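Local structure of probable transcriptional regulator (Rhodococcus jostii, 3HIM) at residues F29-G35 with K60-L64; D91-S95 with V192-L196; R108-R112 with S173-P177; F140-E145 with I158-A162. The protein probably binds DNA at regulatory sites as a dimeric TetR-family transcription factor, which would control the expression of target genes. All blocks are in the same frame, centred on the assembly; numbering follows the deposited sequence. Where two conformers were deposited one is given.

Contact 1: residues F29-G35 with K60-L64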
loop_
_atom_site.group_PDB
_atom_site.type_symbol
_atom_site.label_atom_id
_atom_site.label_comp_id
_atom_site.label_asym_id
_atom_site.label_seq_id
_atom_site.Cartn_x
_atom_site.Cartn_y
_atom_site.Cartn_z
ATOM N N PHE B 29 -12.043 -13.081 5.912
ATOM C CA PHE B 29 -11.738 -11.694 6.254
ATOM C C PHE B 29 -11.608 -10.847 4.982
ATOM O O PHE B 29 -12.144 -9.746 4.912
ATOM C CB PHE B 29 -10.483 -11.572 7.124
ATOM C CG PHE B 29 -10.657 -12.056 8.555
ATOM C CD1 PHE B 29 -11.928 -12.193 9.137
ATOM C CD2 PHE B 29 -9.529 -12.350 9.334
ATOM C CE1 PHE B 29 -12.064 -12.625 10.455
ATOM C CE2 PHE B 29 -9.657 -12.772 10.659
ATOM C CZ PHE B 29 -10.930 -12.917 11.216
ATOM N N ALA B 30 -10.925 -11.385 3.974
ATOM C CA ALA B 30 -10.821 -10.723 2.671
ATOM C C ALA B 30 -12.167 -10.586 1.936
ATOM O O ALA B 30 -12.382 -9.597 1.235
ATOM C CB ALA B 30 -9.797 -11.415 1.797
ATOM N N ALA B 31 -13.067 -11.560 2.101
ATOM C CA ALA B 31 -14.374 -11.539 1.404
ATOM C C ALA B 31 -15.473 -10.681 2.068
ATOM O O ALA B 31 -16.114 -9.864 1.398
ATOM C CB ALA B 31 -14.881 -12.960 1.150
ATOM N N LYS B 32 -15.690 -10.856 3.371
ATOM C CA LYS B 32 -16.814 -10.220 4.068
ATOM C C LYS B 32 -16.411 -8.984 4.876
ATOM O O LYS B 32 -17.274 -8.281 5.421
ATOM C CB LYS B 32 -17.507 -11.235 4.986
ATOM N N GLY B 33 -15.105 -8.728 4.958
ATOM C CA GLY B 33 -14.560 -7.700 5.847
ATOM C C GLY B 33 -14.420 -8.241 7.256
ATOM O O GLY B 33 -15.313 -8.938 7.751
ATOM N N TYR B 34 -13.304 -7.919 7.904
ATOM C CA TYR B 34 -13.018 -8.374 9.266
ATOM C C TYR B 34 -14.133 -8.086 10.292
ATOM O O TYR B 34 -14.517 -8.961 11.074
ATOM C CB TYR B 34 -11.694 -7.762 9.767
ATOM C CG TYR B 34 -11.412 -8.104 11.204
ATOM C CD1 TYR B 34 -10.849 -9.335 11.543
ATOM C CD2 TYR B 34 -11.746 -7.220 12.229
ATOM C CE1 TYR B 34 -10.606 -9.670 12.874
ATOM C CE2 TYR B 34 -11.519 -7.543 13.559
ATOM C CZ TYR B 34 -10.937 -8.774 13.875
ATOM O OH TYR B 34 -10.695 -9.105 15.187
ATOM N N GLY B 35 -14.620 -6.843 10.296
ATOM C CA GLY B 35 -15.625 -6.400 11.259
ATOM C C GLY B 35 -16.972 -7.074 11.086
ATOM O O GLY B 35 -17.732 -7.191 12.044
ATOM N N LYS B 60 -12.217 -13.517 18.109
ATOM C CA LYS B 60 -11.893 -13.079 16.753
ATOM C C LYS B 60 -10.525 -12.389 16.741
ATOM O O LYS B 60 -9.706 -12.625 15.857
ATOM C CB LYS B 60 -12.957 -12.112 16.207
ATOM C CG LYS B 60 -13.282 -12.312 14.721
ATOM C CD LYS B 60 -13.647 -11.029 13.921
ATOM C CE LYS B 60 -14.595 -10.054 14.613
ATOM N NZ LYS B 60 -15.512 -9.416 13.612
ATOM N N GLU B 61 -10.289 -11.532 17.731
ATOM C CA GLU B 61 -9.088 -10.706 17.758
ATOM C C GLU B 61 -7.843 -11.558 17.916
ATOM O O GLU B 61 -6.790 -11.214 17.377
ATOM C CB GLU B 61 -9.167 -9.649 18.868
ATOM C CG GLU B 61 -7.993 -8.649 18.858
ATOM C CD GLU B 61 -6.759 -9.162 19.593
ATOM O OE1 GLU B 61 -6.860 -10.162 20.340
ATOM O OE2 GLU B 61 -5.669 -8.564 19.436
ATOM N N SER B 62 -7.983 -12.668 18.650
ATOM C CA SER B 62 -6.886 -13.593 18.870
ATOM C C SER B 62 -6.485 -14.203 17.536
ATOM O O SER B 62 -5.303 -14.433 17.286
ATOM C CB SER B 62 -7.277 -14.693 19.867
ATOM O OG SER B 62 -8.081 -15.698 19.264
ATOM N N LEU B 63 -7.479 -14.440 16.685
ATOM C CA LEU B 63 -7.276 -15.078 15.396
ATOM C C LEU B 63 -6.629 -14.100 14.410
ATOM O O LEU B 63 -5.742 -14.486 13.622
ATOM C CB LEU B 63 -8.611 -15.601 14.860
ATOM C CG LEU B 63 -8.664 -16.173 13.432
ATOM C CD1 LEU B 63 -7.621 -17.265 13.202
ATOM C CD2 LEU B 63 -10.066 -16.697 13.150
ATOM N N LEU B 64 -7.074 -12.838 14.457
ATOM C CA LEU B 64 -6.455 -11.790 13.657
ATOM C C LEU B 64 -4.978 -11.598 14.062
ATOM O O LEU B 64 -4.093 -11.493 13.201
ATOM C CB LEU B 64 -7.224 -10.469 13.799
ATOM C CG LEU B 64 -6.524 -9.253 13.179
ATOM C CD1 LEU B 64 -6.595 -9.350 11.651
ATOM C CD2 LEU B 64 -7.144 -7.952 13.689
#
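Tyr34 and Leu64 are the nearest backbone pair, with CA atoms 8.6 Å apart, so every touch here involves at least one side chain. Residues 29-32 end helix 16-32, Gly33 breaks out of it with positive phi (82°), and Tyr34 follows with its CB directed at the first turn of helix 60-82. The Tyr34 ring is held on both faces. Lys60 CD lies over one, 3.8 Å from the ring centroid, and Leu64 CD2 over the opposite one, 4.2 Å from the same centroid; Leu64 CB also meets Tyr34 CE1 at 3.6 Å. With CG anti to the backbone N (chi1 175°), the ring reaches far enough for its OH to come within 3.4 Å of Glu61 CA. Lys60, bent at chi2, chi3 and chi4, still reaches outward across the ring face to the loop. Its NZ thus makes a cation-pi contact, 4.6 Å from the Tyr34 centroid, while donating to Tyr34 O at 2.8 Å; a second bond from NZ goes to Thr37 O. At its edge the tyrosine meets Phe29: Tyr34 CD1 stands over the centre of the Phe29 ring, whose CZ touches Leu63 CD2 at 4.3 Å. Glu61 turns its carboxylate to His125. The lysine thereby ties the loop entering the predicted helix-turn-helix to the helix leaving it, an arrangement that belongs to the TetR-type DNA-binding domain.

Contact 2: residues D91-S95 with V192-L196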
loop_
_atom_site.group_PDB
_atom_site.type_symbol
_atom_site.label_atom_id
_atom_site.label_comp_id
_atom_site.label_asym_id
_atom_site.label_seq_id
_atom_site.Cartn_x
_atom_site.Cartn_y
_atom_site.Cartn_z
ATOM N N ASP B 91 24.751 -6.254 -3.207
ATOM C CA ASP B 91 24.264 -7.636 -3.373
ATOM C C ASP B 91 23.292 -8.011 -2.256
ATOM O O ASP B 91 22.348 -8.759 -2.482
ATOM C CB ASP B 91 25.427 -8.644 -3.315
ATOM C CG ASP B 91 26.423 -8.470 -4.441
ATOM O OD1 ASP B 91 26.064 -8.662 -5.615
ATOM O OD2 ASP B 91 27.581 -8.139 -4.139
ATOM N N ARG B 92 23.584 -7.543 -1.043
ATOM C CA ARG B 92 22.681 -7.684 0.110
ATOM C C ARG B 92 21.332 -6.996 -0.160
ATOM O O ARG B 92 20.271 -7.534 0.165
ATOM C CB ARG B 92 23.326 -7.096 1.371
ATOM C CG ARG B 92 24.596 -7.849 1.836
ATOM C CD ARG B 92 25.291 -7.203 3.021
ATOM N NE ARG B 92 24.427 -7.179 4.203
ATOM C CZ ARG B 92 24.747 -6.630 5.377
ATOM N NH1 ARG B 92 25.922 -6.041 5.548
ATOM N NH2 ARG B 92 23.867 -6.631 6.375
ATOM N N LEU B 93 21.391 -5.806 -0.747
ATOM C CA LEU B 93 20.202 -5.048 -1.081
ATOM C C LEU B 93 19.398 -5.703 -2.201
ATOM O O LEU B 93 18.186 -5.793 -2.102
ATOM C CB LEU B 93 20.564 -3.590 -1.430
ATOM C CG LEU B 93 19.352 -2.649 -1.486
ATOM C CD1 LEU B 93 18.717 -2.492 -0.087
ATOM C CD2 LEU B 93 19.735 -1.305 -2.105
ATOM N N MET B 94 20.067 -6.165 -3.256
ATOM C CA MET B 94 19.379 -6.931 -4.285
ATOM C C MET B 94 18.632 -8.113 -3.656
ATOM O O MET B 94 17.477 -8.389 -3.989
ATOM C CB MET B 94 20.357 -7.434 -5.355
ATOM C CG MET B 94 21.005 -6.332 -6.224
ATOM S SD MET B 94 22.359 -6.896 -7.314
ATOM C CE MET B 94 21.743 -8.491 -7.851
ATOM N N SER B 95 19.291 -8.802 -2.733
ATOM C CA SER B 95 18.784 -10.078 -2.232
ATOM C C SER B 95 17.570 -9.893 -1.327
ATOM O O SER B 95 16.549 -10.598 -1.451
ATOM C CB SER B 95 19.896 -10.818 -1.463
ATOM O OG SER B 95 19.454 -12.093 -1.048
ATOM N N VAL B 192 14.361 -3.989 -7.538
ATOM C CA VAL B 192 15.792 -4.047 -7.218
ATOM C C VAL B 192 16.575 -2.924 -7.926
ATOM O O VAL B 192 17.369 -2.229 -7.294
ATOM C CB VAL B 192 16.400 -5.414 -7.557
ATOM C CG1 VAL B 192 17.914 -5.332 -7.564
ATOM C CG2 VAL B 192 15.923 -6.455 -6.550
ATOM N N GLU B 193 16.339 -2.745 -9.229
ATOM C CA GLU B 193 17.014 -1.681 -9.996
ATOM C C GLU B 193 16.760 -0.304 -9.385
ATOM O O GLU B 193 17.671 0.543 -9.301
ATOM C CB GLU B 193 16.546 -1.687 -11.446
ATOM C CG GLU B 193 17.051 -2.898 -12.213
ATOM C CD GLU B 193 16.180 -3.228 -13.408
ATOM O OE1 GLU B 193 15.201 -2.479 -13.676
ATOM O OE2 GLU B 193 16.470 -4.248 -14.064
ATOM N N LEU B 194 15.511 -0.092 -8.971
ATOM C CA LEU B 194 15.104 1.209 -8.427
ATOM C C LEU B 194 15.684 1.467 -7.032
ATOM O O LEU B 194 16.108 2.583 -6.748
ATOM C CB LEU B 194 13.582 1.359 -8.452
ATOM C CG LEU B 194 12.972 1.421 -9.858
ATOM C CD1 LEU B 194 11.479 1.016 -9.819
ATOM C CD2 LEU B 194 13.147 2.805 -10.498
ATOM N N ALA B 195 15.696 0.443 -6.180
ATOM C CA ALA B 195 16.317 0.509 -4.860
ATOM C C ALA B 195 17.819 0.857 -4.940
ATOM O O ALA B 195 18.334 1.703 -4.197
ATOM C CB ALA B 195 16.104 -0.824 -4.108
ATOM N N LEU B 196 18.531 0.214 -5.850
ATOM C CA LEU B 196 19.952 0.532 -6.007
ATOM C C LEU B 196 20.106 1.976 -6.429
ATOM O O LEU B 196 20.957 2.682 -5.881
ATOM C CB LEU B 196 20.644 -0.423 -6.979
ATOM C CG LEU B 196 20.770 -1.842 -6.421
ATOM C CD1 LEU B 196 21.178 -2.804 -7.544
ATOM C CD2 LEU B 196 21.747 -1.943 -5.242
#
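Met94 and Val192 meet where the two helices come closest, their CA atoms 5.5 Å apart. The short axes pass at 9.6 Å and run at 140° to one another, closer to antiparallel than to perpendicular. Here the packing is tight: Met94 CG presses on Val192 CG1 at 3.5 Å, the two side chains lying at about a right angle, and Val192 CG2 reaches the backbone at Met94 O, 3.6 Å away. Replacing Val192 with an alanine would remove both methyls and would probably open a gap beside Met94 CG, giving the thioether chain more freedom to turn. Leu196 then spans the groove with its fork, CD1 against Met94 CG (3.8 Å) and CD2 against Leu93 CD2 (3.8 Å). Leu93, with CG anti to its N (chi1 -167°), sends CD2 inward to Ala195 CB at 4.2 Å. This apolar side belongs to the core of the all-helical TetR C-terminal domain, where helix 89-106 lies between helix 184-198 and helix 123-149; Arg92, in a salt bridge with Asp83, packs on Ala146 of the latter. Met94 is tight only at CB and CG, against Val192 and Leu196. Its far end is the loose, exposed side: beyond CG the chain bends at chi3 and carries SD and CE away from the valine. Asp91 and Ser95 turn their CB atoms from the partner helix. On the far side of helix 184-198, Glu193 and Leu194 pack on Phe156 and Met198 of the second subunit.

Contact 3: residues R108-R112 with S173-P177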
loop_
_atom_site.group_PDB
_atom_site.type_symbol
_atom_site.label_atom_id
_atom_site.label_comp_id
_atom_site.label_asym_id
_atom_site.label_seq_id
_atom_site.Cartn_x
_atom_site.Cartn_y
_atom_site.Cartn_z
ATOM N N ARG B 108 0.139 -11.996 -0.503
ATOM C CA ARG B 108 -0.625 -10.744 -0.504
ATOM C C ARG B 108 -1.924 -10.788 0.315
ATOM O O ARG B 108 -2.281 -9.789 0.968
ATOM C CB ARG B 108 -0.900 -10.243 -1.947
ATOM C CG ARG B 108 -1.653 -11.226 -2.856
ATOM C CD ARG B 108 -1.584 -10.832 -4.351
ATOM N NE ARG B 108 -2.328 -11.758 -5.204
ATOM C CZ ARG B 108 -1.811 -12.858 -5.749
ATOM N NH1 ARG B 108 -0.530 -13.186 -5.557
ATOM N NH2 ARG B 108 -2.577 -13.630 -6.495
ATOM N N ALA B 109 -2.631 -11.921 0.264
ATOM C CA ALA B 109 -3.936 -12.055 0.935
ATOM C C ALA B 109 -3.739 -12.047 2.430
ATOM O O ALA B 109 -4.376 -11.293 3.138
ATOM C CB ALA B 109 -4.687 -13.324 0.480
ATOM N N SER B 110 -2.824 -12.881 2.903
ATOM C CA SER B 110 -2.414 -12.810 4.292
ATOM C C SER B 110 -1.845 -11.439 4.641
ATOM O O SER B 110 -2.130 -10.921 5.710
ATOM C CB SER B 110 -1.391 -13.886 4.617
ATOM O OG SER B 110 -0.995 -13.744 5.959
ATOM N N ALA B 111 -1.041 -10.858 3.753
ATOM C CA ALA B 111 -0.419 -9.542 4.032
ATOM C C ALA B 111 -1.484 -8.462 4.235
ATOM O O ALA B 111 -1.406 -7.689 5.189
ATOM C CB ALA B 111 0.537 -9.146 2.929
ATOM N N ARG B 112 -2.481 -8.425 3.352
ATOM C CA ARG B 112 -3.567 -7.462 3.484
ATOM C C ARG B 112 -4.296 -7.549 4.835
ATOM O O ARG B 112 -4.530 -6.530 5.484
ATOM C CB ARG B 112 -4.543 -7.606 2.316
ATOM C CG ARG B 112 -4.014 -6.953 1.046
ATOM C CD ARG B 112 -4.992 -7.026 -0.111
ATOM N NE ARG B 112 -4.616 -8.087 -1.046
ATOM C CZ ARG B 112 -5.381 -9.129 -1.337
ATOM N NH1 ARG B 112 -6.582 -9.239 -0.776
ATOM N NH2 ARG B 112 -4.959 -10.054 -2.199
ATOM N N SER B 173 1.320 -5.804 -2.107
ATOM C CA SER B 173 0.241 -6.688 -1.646
ATOM C C SER B 173 -1.144 -6.126 -1.979
ATOM O O SER B 173 -2.121 -6.868 -2.032
ATOM C CB SER B 173 0.357 -7.006 -0.150
ATOM O OG SER B 173 1.549 -7.724 0.107
ATOM N N ARG B 174 -1.210 -4.815 -2.208
ATOM C CA ARG B 174 -2.449 -4.149 -2.601
ATOM C C ARG B 174 -2.751 -4.351 -4.076
ATOM O O ARG B 174 -3.833 -4.802 -4.405
ATOM C CB ARG B 174 -2.391 -2.644 -2.296
ATOM C CG ARG B 174 -3.710 -1.880 -2.577
ATOM C CD ARG B 174 -3.545 -0.352 -2.368
ATOM N NE ARG B 174 -2.455 0.156 -3.207
ATOM C CZ ARG B 174 -2.554 0.389 -4.508
ATOM N NH1 ARG B 174 -3.715 0.216 -5.150
ATOM N NH2 ARG B 174 -1.493 0.808 -5.177
ATOM N N TRP B 175 -1.799 -4.030 -4.958
ATOM C CA TRP B 175 -2.102 -3.945 -6.405
ATOM C C TRP B 175 -1.800 -5.202 -7.195
ATOM O O TRP B 175 -2.288 -5.357 -8.308
ATOM C CB TRP B 175 -1.406 -2.745 -7.085
ATOM C CG TRP B 175 0.115 -2.784 -7.023
ATOM C CD1 TRP B 175 0.920 -2.118 -6.126
ATOM C CD2 TRP B 175 1.001 -3.508 -7.886
ATOM N NE1 TRP B 175 2.249 -2.402 -6.367
ATOM C CE2 TRP B 175 2.330 -3.240 -7.447
ATOM C CE3 TRP B 175 0.812 -4.358 -8.979
ATOM C CZ2 TRP B 175 3.451 -3.793 -8.069
ATOM C CZ3 TRP B 175 1.934 -4.921 -9.591
ATOM C CH2 TRP B 175 3.237 -4.626 -9.139
ATOM N N PHE B 176 -0.972 -6.081 -6.646
ATOM C CA PHE B 176 -0.515 -7.239 -7.406
ATOM C C PHE B 176 -1.597 -8.330 -7.423
ATOM O O PHE B 176 -2.311 -8.493 -6.449
ATOM C CB PHE B 176 0.781 -7.751 -6.794
ATOM C CG PHE B 176 1.392 -8.917 -7.510
ATOM C CD1 PHE B 176 1.011 -10.219 -7.192
ATOM C CD2 PHE B 176 2.368 -8.712 -8.474
ATOM C CE1 PHE B 176 1.572 -11.307 -7.842
ATOM C CE2 PHE B 176 2.945 -9.804 -9.142
ATOM C CZ PHE B 176 2.548 -11.095 -8.823
ATOM N N PRO B 177 -1.747 -9.061 -8.547
ATOM C CA PRO B 177 -1.084 -8.902 -9.848
ATOM C C PRO B 177 -1.739 -7.848 -10.739
ATOM O O PRO B 177 -2.948 -7.622 -10.640
ATOM C CB PRO B 177 -1.256 -10.273 -10.497
ATOM C CG PRO B 177 -2.512 -10.823 -9.900
ATOM C CD PRO B 177 -2.615 -10.254 -8.505
#
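Arg112 grips the end of helix 158-175 by one bond: its NE donates to Ser173 O over 2.9 Å with an N-H...O angle of 148°. The acceptor lies near the guanidinium plane, whereas the donor is tilted 24° from the carbonyl plane of Ser173. Next to this bond the backbones nearly touch, Arg108 CA and Ser173 CA being 4.3 Å apart, and the small Ala111 CB fits against Ser173 OG at 3.3 Å. Arg108 runs in nearly the same direction, alongside Arg112, to the residues after the helix. Its CG stands between the backbone N and the carbonyl carbon (chi1 58°), and from there an extended chain runs across the loop, CD passing Phe176 O at 3.2 Å. The guanidinium then lies with one face against Pro177 CD, 3.6 Å from NE, while NH1 comes to the edge of the Phe176 ring, 3.6 Å from CE1. Farther out, NH1 is bonded to Ala105 O and Ser173 OG to His104 O, so the end of helix 89-106 positions both residues. With a serine in place of Arg108, Ala105 O would probably lose this donor, and the Phe176 edge and Pro177 CD their cover. The cis peptide before Pro177 accompanies a fold-back that puts its CB over the centre of the Phe176 ring. Arg119 of the second subunit donates to Arg174 O. Ala109 and Ser110 pack on Ile26 of helix 16-32. Helix 108-116 is thus wedged between DNA-binding domain and core, the position this helix occupies in TetR-family regulators.

Contact 4: residues F140-E145 with I158-A162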
loop_
_atom_site.group_PDB
_atom_site.type_symbol
_atom_site.label_atom_id
_atom_site.label_comp_id
_atom_site.label_asym_id
_atom_site.label_seq_id
_atom_site.Cartn_x
_atom_site.Cartn_y
_atom_site.Cartn_z
ATOM N N PHE B 140 16.738 -3.306 6.271
ATOM C CA PHE B 140 17.122 -2.497 5.132
ATOM C C PHE B 140 18.050 -1.365 5.563
ATOM O O PHE B 140 19.047 -1.112 4.899
ATOM C CB PHE B 140 15.901 -1.988 4.345
ATOM C CG PHE B 140 15.160 -3.083 3.592
ATOM C CD1 PHE B 140 15.755 -3.735 2.511
ATOM C CD2 PHE B 140 13.863 -3.449 3.958
ATOM C CE1 PHE B 140 15.073 -4.749 1.806
ATOM C CE2 PHE B 140 13.182 -4.453 3.271
ATOM C CZ PHE B 140 13.785 -5.108 2.189
ATOM N N THR B 141 17.756 -0.709 6.684
ATOM C CA THR B 141 18.615 0.396 7.119
ATOM C C THR B 141 20.052 -0.074 7.400
ATOM O O THR B 141 21.005 0.623 7.035
ATOM C CB THR B 141 18.018 1.225 8.317
ATOM O OG1 THR B 141 17.821 0.371 9.435
ATOM C CG2 THR B 141 16.683 1.803 7.967
ATOM N N ARG B 142 20.205 -1.257 8.007
ATOM C CA ARG B 142 21.526 -1.841 8.231
ATOM C C ARG B 142 22.290 -2.010 6.904
ATOM O O ARG B 142 23.444 -1.595 6.794
ATOM C CB ARG B 142 21.426 -3.175 8.985
ATOM N N ILE B 143 21.627 -2.572 5.895
ATOM C CA ILE B 143 22.259 -2.808 4.596
ATOM C C ILE B 143 22.659 -1.472 3.979
ATOM O O ILE B 143 23.787 -1.325 3.514
ATOM C CB ILE B 143 21.355 -3.630 3.636
ATOM C CG1 ILE B 143 21.316 -5.091 4.094
ATOM C CG2 ILE B 143 21.844 -3.542 2.158
ATOM C CD1 ILE B 143 20.035 -5.811 3.720
ATOM N N ILE B 144 21.757 -0.494 4.033
ATOM C CA ILE B 144 22.014 0.811 3.448
ATOM C C ILE B 144 23.186 1.499 4.162
ATOM O O ILE B 144 24.076 2.076 3.508
ATOM C CB ILE B 144 20.752 1.673 3.386
ATOM C CG1 ILE B 144 19.694 0.991 2.508
ATOM C CG2 ILE B 144 21.085 3.051 2.813
ATOM C CD1 ILE B 144 18.304 1.659 2.567
ATOM N N GLU B 145 23.199 1.388 5.489
ATOM C CA GLU B 145 24.313 1.862 6.300
ATOM C C GLU B 145 25.611 1.162 5.915
ATOM O O GLU B 145 26.637 1.810 5.710
ATOM C CB GLU B 145 24.026 1.607 7.779
ATOM C CG GLU B 145 23.013 2.579 8.365
ATOM C CD GLU B 145 22.577 2.223 9.770
ATOM O OE1 GLU B 145 23.116 1.270 10.376
ATOM O OE2 GLU B 145 21.690 2.926 10.284
ATOM N N ILE B 158 19.087 7.925 4.837
ATOM C CA ILE B 158 18.998 6.489 5.024
ATOM C C ILE B 158 17.596 6.045 5.443
ATOM O O ILE B 158 17.050 5.108 4.863
ATOM C CB ILE B 158 20.036 5.978 6.016
ATOM C CG1 ILE B 158 21.443 6.200 5.466
ATOM C CG2 ILE B 158 19.817 4.485 6.304
ATOM C CD1 ILE B 158 22.534 5.869 6.472
ATOM N N GLU B 159 17.015 6.721 6.435
ATOM C CA GLU B 159 15.671 6.368 6.906
ATOM C C GLU B 159 14.621 6.547 5.804
ATOM O O GLU B 159 13.743 5.702 5.668
ATOM C CB GLU B 159 15.288 7.172 8.155
ATOM N N ALA B 160 14.707 7.629 5.021
ATOM C CA ALA B 160 13.803 7.820 3.865
ATOM C C ALA B 160 13.919 6.678 2.846
ATOM O O ALA B 160 12.913 6.198 2.318
ATOM C CB ALA B 160 14.071 9.148 3.190
ATOM N N ALA B 161 15.150 6.240 2.585
ATOM C CA ALA B 161 15.394 5.142 1.644
ATOM C C ALA B 161 14.812 3.804 2.139
ATOM O O ALA B 161 14.155 3.088 1.375
ATOM C CB ALA B 161 16.874 5.013 1.325
ATOM N N ALA B 162 15.045 3.487 3.412
ATOM C CA ALA B 162 14.473 2.285 4.015
ATOM C C ALA B 162 12.942 2.334 4.032
ATOM O O ALA B 162 12.305 1.360 3.634
ATOM C CB ALA B 162 15.037 2.061 5.413
#
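Ile144 and Ile158 carry much of the apolar packing between these two helices, whose short axes pass at 9.1 Å with 129° between their directions. The two isoleucines slide past each other in opposite senses, CG2 of Ile144 meeting CG2 of Ile158 at 4.0 Å. The other branch of Ile144 runs deeper: with CG1 anti to the carbonyl carbon (chi1 -61°) and the chain extended beyond, CD1 arrives over the next turn, 3.9 Å from Ala161 CB and 3.8 Å from Ala162 N. Alanines at these places let the methyl approach the helix backbone. At the inner end Phe140 adds its CB to Ala162 CB at 4.3 Å; its ring leads on, away from 158-162, toward Ile165 and Thr166 of the same helix. At the outer end the aliphatic part of Glu145 serves as a hydrophobic surface: CG meets Ile158 CD1 at 3.8 Å, the two side chains crossing at about a right angle. Thr141 and Ala162 have the nearest CA atoms, 5.5 Å apart. The polar groups look to their own helices: Thr141 OG1 bonds to Lys138 O, and Ala162 O to Thr166 OG1. Aromatic packing enters through Phe140, whose ring forms an edge-to-face pair with Tyr100 of helix 89-106. Beyond the contact, Val199 touches both Ile144 and Ala161, and Ala160 packs on Tyr181 of the second subunit. Helices 123-149 and 158-175 are consecutive in the chain, and they pack obliquely in the all-helical C-terminal domain of the TetR fold.

Contact 1 belongs to the DNA-binding end and the other three to the C-terminal domain. Contacts 2 and 4 adjoin, their centres 12 Å apart, and touch directly: Leu93 and Arg92 pack on Ile143, and Leu93 CD1 lies 4.1 Å from Phe140 CD1. Contact 3 stands between the extremes, its centre 16 Å from that of contact 1 and 21 Å from that of contact 2; the nearest atoms of contacts 1 and 3 are about 5 Å apart. Along the chain contact 4 is nested within contact 3, and contact 3 within contact 2. Contacts 3 and 4 share helix 158-175, with 24 Å between their centres. Contacts 1 and 2, 35 Å apart between centres, lie on opposite sides of the chain's centre.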